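Local coordinates for macro domain-containing protein (Thermosipho africanus, PDB 7OMU) that belongs to the macro domain family, joins this domain to an N-terminal DarT-like region in one chain, and holds adenosine-5-diphosphoribose in its macro domain, at residues Gly283-Tyr288 with Leu315-Lys320. The protein carries 1 engineered substitution. Sequence-based numbering, arbitrary orientation.
Sequences GKPYLY and LLFPTK. With APR (adenosine-5-diphosphoribose), chain C.
Leu315 sets one methyl, CD1, between Pro285 and Leu287, 4.0 Å from Pro285 CB and equally far from Leu287 CB. With CG anti to the backbone N (chi1 -177°) and chi2 at 63°, CD1 comes to lie against the neighbouring strand, and the Leu287 and Leu315 side chains cross at roughly a right angle. The Pro285 ring continues this apolar face, its CG meeting the Phe317 ring obliquely, while Trp338 of helix 329-346 packs on both Pro285 and Leu315. On the other face Tyr286 and Leu316 lie side by side, point the same way and rest on helix 265-275, Tyr286 on Val270 and Leu316 on Phe271; Tyr286 CD2 and Leu316 CD1 come within 4.1 Å. Farther along, Pro318 turns its ring toward residues 283-285, with CG 3.6 Å from Gly283 N.

Between the two faces runs the polar seam. Tyr286 and Leu316 form an antiparallel hydrogen-bonded pair: Tyr286 N donates to Leu316 O at 2.9 Å, and Leu316 N returns a straighter bond to Tyr286 O at 2.7 Å. A CA-H...O contact from Pro285 CA, at 3.1 Å, adds to the Tyr286 N-H bond on Leu316 O. Strand 286-288 is thus fastened to strand 313-318 as an outermost strand of the mixed macro-domain sheet, with strand 241-246 on the other flank of 313-318.

Past Pro318 the chain leaves the sheet for the pocket of adenosine-5-diphosphoribose. Thr319 OG1 lies 3.0 Å from ligand O2B, a probable hydrogen bond, and the Lys320 side chain packs beside the ribose carbon C4D. Backbone bonds and hydrocarbon packing tie the strand in place, an arrangement consistent with the sheet carrying Thr319 and Lys320 to the ligand.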
ATOM      1  N   GLY A 283       5.757  19.141  22.896  1.00115.47           N
ATOM      2  CA  GLY A 283       7.091  18.653  23.297  1.00115.68           C
ATOM      3  C   GLY A 283       7.048  17.359  24.106  1.00116.18           C
ATOM      4  O   GLY A 283       8.133  16.875  24.493  1.00116.13           O
ATOM      5  N   LYS A 284       5.856  16.803  24.348  1.00115.35           N
ATOM      6  CA  LYS A 284       5.666  15.546  25.121  1.00114.58           C
ATOM      7  C   LYS A 284       4.858  14.569  24.272  1.00109.84           C
ATOM      8  O   LYS A 284       3.632  14.547  24.346  1.00106.93           O
ATOM      9  CB  LYS A 284       4.975  15.852  26.452  1.00120.52           C
ATOM     10  CG  LYS A 284       4.891  14.682  27.422  1.00123.57           C
ATOM     11  CD  LYS A 284       4.085  15.007  28.660  1.00128.05           C
ATOM     12  CE  LYS A 284       3.572  13.777  29.380  1.00131.00           C
ATOM     13  NZ  LYS A 284       2.469  14.114  30.313  1.00131.59           N
ATOM     14  N   PRO A 285       5.523  13.753  23.420  1.00105.48           N
ATOM     15  CA  PRO A 285       4.841  12.747  22.606  1.00100.59           C
ATOM     16  C   PRO A 285       4.129  11.678  23.449  1.00 98.81           C
ATOM     17  O   PRO A 285       4.678  11.274  24.465  1.00 99.47           O
ATOM     18  CB  PRO A 285       5.965  12.084  21.793  1.00 99.72           C
ATOM     19  CG  PRO A 285       7.111  13.069  21.836  1.00101.66           C
ATOM     20  CD  PRO A 285       6.969  13.778  23.165  1.00105.40           C
ATOM     21  N   TYR A 286       2.940  11.254  23.005  1.00 93.76           N
ATOM     22  CA  TYR A 286       2.134  10.164  23.614  1.00 92.37           C
ATOM     23  C   TYR A 286       2.217   8.929  22.711  1.00 91.04           C
ATOM     24  O   TYR A 286       1.897   9.056  21.515  1.00 91.09           O
ATOM     25  CB  TYR A 286       0.680  10.596  23.819  1.00 90.47           C
ATOM     26  CG  TYR A 286      -0.191   9.560  24.485  1.00 90.70           C
ATOM     27  CD1 TYR A 286      -0.289   9.483  25.865  1.00 93.49           C
ATOM     28  CD2 TYR A 286      -0.919   8.651  23.738  1.00 90.00           C
ATOM     29  CE1 TYR A 286      -1.095   8.541  26.486  1.00 94.58           C
ATOM     30  CE2 TYR A 286      -1.723   7.696  24.341  1.00 91.49           C
ATOM     31  CZ  TYR A 286      -1.816   7.643  25.721  1.00 93.58           C
ATOM     32  OH  TYR A 286      -2.606   6.709  26.324  1.00 93.16           O
ATOM     33  N   LEU A 287       2.628   7.786  23.273  1.00 90.38           N
ATOM     34  CA  LEU A 287       2.685   6.479  22.571  1.00 88.79           C
ATOM     35  C   LEU A 287       1.396   5.697  22.843  1.00 88.54           C
ATOM     36  O   LEU A 287       1.147   5.350  24.008  1.00 93.13           O
ATOM     37  CB  LEU A 287       3.911   5.694  23.045  1.00 89.58           C
ATOM     38  CG  LEU A 287       4.072   4.307  22.420  1.00 89.46           C
ATOM     39  CD1 LEU A 287       4.362   4.412  20.934  1.00 87.59           C
ATOM     40  CD2 LEU A 287       5.175   3.536  23.116  1.00 91.86           C
ATOM     41  N   TYR A 288       0.618   5.434  21.791  1.00 86.16           N
ATOM     42  CA  TYR A 288      -0.592   4.572  21.801  1.00 86.58           C
ATOM     43  C   TYR A 288      -0.157   3.142  21.485  1.00 87.09           C
ATOM     44  O   TYR A 288       0.212   2.886  20.330  1.00 85.19           O
ATOM     45  CB  TYR A 288      -1.612   5.091  20.784  1.00 83.55           C
ATOM     46  CG  TYR A 288      -2.905   4.322  20.658  1.00 81.36           C
ATOM     47  CD1 TYR A 288      -3.399   3.532  21.681  1.00 81.90           C
ATOM     48  CD2 TYR A 288      -3.672   4.439  19.511  1.00 79.78           C
ATOM     49  CE1 TYR A 288      -4.599   2.853  21.550  1.00 82.71           C
ATOM     50  CE2 TYR A 288      -4.876   3.771  19.365  1.00 78.68           C
ATOM     51  CZ  TYR A 288      -5.345   2.973  20.391  1.00 80.49           C
ATOM     52  OH  TYR A 288      -6.536   2.317  20.258  1.00 80.25           O
ATOM     53  N   LEU A 315       2.694   6.618  17.627  1.00 78.72           N
ATOM     54  CA  LEU A 315       3.329   7.680  18.441  1.00 78.99           C
ATOM     55  C   LEU A 315       2.740   9.017  17.997  1.00 78.60           C
ATOM     56  O   LEU A 315       2.912   9.368  16.826  1.00 78.85           O
ATOM     57  CB  LEU A 315       4.847   7.644  18.243  1.00 79.52           C
ATOM     58  CG  LEU A 315       5.645   8.642  19.083  1.00 81.22           C
ATOM     59  CD1 LEU A 315       5.488   8.346  20.567  1.00 83.14           C
ATOM     60  CD2 LEU A 315       7.115   8.629  18.696  1.00 81.53           C
ATOM     61  N   LEU A 316       2.035   9.703  18.897  1.00 80.43           N
ATOM     62  CA  LEU A 316       1.484  11.061  18.663  1.00 79.79           C
ATOM     63  C   LEU A 316       2.562  12.082  19.030  1.00 79.35           C
ATOM     64  O   LEU A 316       2.916  12.178  20.216  1.00 79.35           O
ATOM     65  CB  LEU A 316       0.202  11.231  19.482  1.00 80.64           C
ATOM     66  CG  LEU A 316      -0.873  10.183  19.195  1.00 81.28           C
ATOM     67  CD1 LEU A 316      -2.047  10.330  20.145  1.00 83.43           C
ATOM     68  CD2 LEU A 316      -1.339  10.263  17.748  1.00 80.56           C
ATOM     69  N   PHE A 317       3.072  12.790  18.023  1.00 79.98           N
ATOM     70  CA  PHE A 317       4.228  13.712  18.109  1.00 82.35           C
ATOM     71  C   PHE A 317       3.756  15.136  17.843  1.00 85.01           C
ATOM     72  O   PHE A 317       3.583  15.525  16.693  1.00 84.35           O
ATOM     73  CB  PHE A 317       5.286  13.286  17.093  1.00 81.46           C
ATOM     74  CG  PHE A 317       6.632  13.932  17.274  1.00 82.22           C
ATOM     75  CD1 PHE A 317       6.790  15.299  17.117  1.00 83.50           C
ATOM     76  CD2 PHE A 317       7.742  13.169  17.591  1.00 82.70           C
ATOM     77  CE1 PHE A 317       8.029  15.891  17.279  1.00 84.60           C
ATOM     78  CE2 PHE A 317       8.984  13.762  17.748  1.00 84.39           C
ATOM     79  CZ  PHE A 317       9.124  15.121  17.595  1.00 85.46           C
ATOM     80  N   PRO A 318       3.539  15.968  18.883  1.00 91.30           N
ATOM     81  CA  PRO A 318       3.115  17.350  18.673  1.00 93.79           C
ATOM     82  C   PRO A 318       4.236  18.209  18.065  1.00 97.34           C
ATOM     83  O   PRO A 318       5.281  18.338  18.690  1.00 96.93           O
ATOM     84  CB  PRO A 318       2.748  17.827  20.085  1.00 96.39           C
ATOM     85  CG  PRO A 318       3.597  16.971  21.004  1.00 97.31           C
ATOM     86  CD  PRO A 318       3.692  15.630  20.308  1.00 95.15           C
ATOM     87  N   THR A 319       3.988  18.762  16.871  1.00100.75           N
ATOM     88  CA  THR A 319       4.929  19.618  16.097  1.00103.62           C
ATOM     89  C   THR A 319       4.481  21.084  16.122  1.00109.08           C
ATOM     90  O   THR A 319       5.160  21.895  15.466  1.00114.38           O
ATOM     91  CB  THR A 319       5.028  19.172  14.633  1.00103.22           C
ATOM     92  OG1 THR A 319       3.762  19.410  14.015  1.00104.55           O
ATOM     93  CG2 THR A 319       5.404  17.718  14.470  1.00102.78           C
ATOM     94  N   LYS A 320       3.388  21.410  16.825  1.00113.70           N
ATOM     95  CA  LYS A 320       2.824  22.787  16.911  1.00116.76           C
ATOM     96  C   LYS A 320       1.757  22.843  18.009  1.00120.92           C
ATOM     97  O   LYS A 320       1.425  21.776  18.571  1.00120.46           O
ATOM     98  CB  LYS A 320       2.233  23.200  15.560  1.00116.17           C
ATOM     99  CG  LYS A 320       1.079  22.335  15.077  1.00116.19           C
ATOM    100  CD  LYS A 320       1.034  22.174  13.574  1.00116.90           C
ATOM    101  CE  LYS A 320       0.821  23.475  12.831  1.00118.51           C
ATOM    102  NZ  LYS A 320       0.538  23.251  11.390  1.00120.27           N
TER
HETATM  103  N1  APR C 501       3.923   8.542   4.118  1.00153.55           N
HETATM  104  C2  APR C 501       4.960   9.372   4.295  1.00156.07           C
HETATM  105  N3  APR C 501       4.972  10.701   4.386  1.00158.37           N
HETATM  106  C4  APR C 501       3.727  11.193   4.273  1.00159.74           C
HETATM  107  C5  APR C 501       2.565  10.472   4.085  1.00157.70           C
HETATM  108  C6  APR C 501       2.681   9.070   4.004  1.00153.78           C
HETATM  109  N6  APR C 501       1.649   8.249   3.823  1.00150.93           N
HETATM  110  N7  APR C 501       1.474  11.332   4.016  1.00156.32           N
HETATM  111  C8  APR C 501       1.985  12.532   4.162  1.00156.74           C
HETATM  112  N9  APR C 501       3.355  12.509   4.318  1.00160.31           N
HETATM  113  C1' APR C 501       4.261  13.645   4.505  1.00162.39           C
HETATM  114  C2' APR C 501       3.796  14.933   3.829  1.00162.49           C
HETATM  115  O2' APR C 501       4.338  15.047   2.530  1.00157.04           O
HETATM  116  C3' APR C 501       4.297  16.035   4.772  1.00165.79           C
HETATM  117  O3' APR C 501       5.389  16.739   4.195  1.00163.40           O
HETATM  118  O4' APR C 501       4.330  13.924   5.882  1.00164.77           O
HETATM  119  C4' APR C 501       4.710  15.310   6.064  1.00170.50           C
HETATM  120  C5' APR C 501       4.100  15.834   7.347  1.00178.70           C
HETATM  121  O5' APR C 501       2.645  15.714   7.303  1.00187.30           O
HETATM  122  PA  APR C 501       1.679  16.826   7.962  1.00191.21           P
HETATM  123  O1A APR C 501       0.452  16.159   8.494  1.00187.58           O
HETATM  124  O2A APR C 501       1.486  17.952   7.000  1.00186.58           O
HETATM  125  O3A APR C 501       2.549  17.345   9.213  1.00190.68           O
HETATM  126  PB  APR C 501       2.910  18.791   9.820  1.00184.84           P
HETATM  127  O1B APR C 501       3.548  19.605   8.744  1.00180.74           O
HETATM  128  O2B APR C 501       3.671  18.600  11.092  1.00186.58           O
HETATM  129  O5D APR C 501       1.450  19.383  10.151  1.00185.84           O
HETATM  130  C5D APR C 501       0.794  19.048  11.408  1.00184.61           C
HETATM  131  O4D APR C 501      -1.399  18.985  10.399  1.00183.83           O
HETATM  132  O1D APR C 501      -1.342  16.686  10.549  1.00180.73           O
HETATM  133  C1D APR C 501      -2.021  17.818  10.953  1.00180.63           C
HETATM  134  O2D APR C 501      -3.151  17.715  13.166  1.00168.04           O
HETATM  135  C2D APR C 501      -1.937  17.964  12.481  1.00178.91           C
HETATM  136  O3D APR C 501      -2.471  20.336  12.801  1.00183.48           O
HETATM  137  C3D APR C 501      -1.420  19.384  12.703  1.00181.32           C
HETATM  138  C4D APR C 501      -0.606  19.616  11.425  1.00183.42           C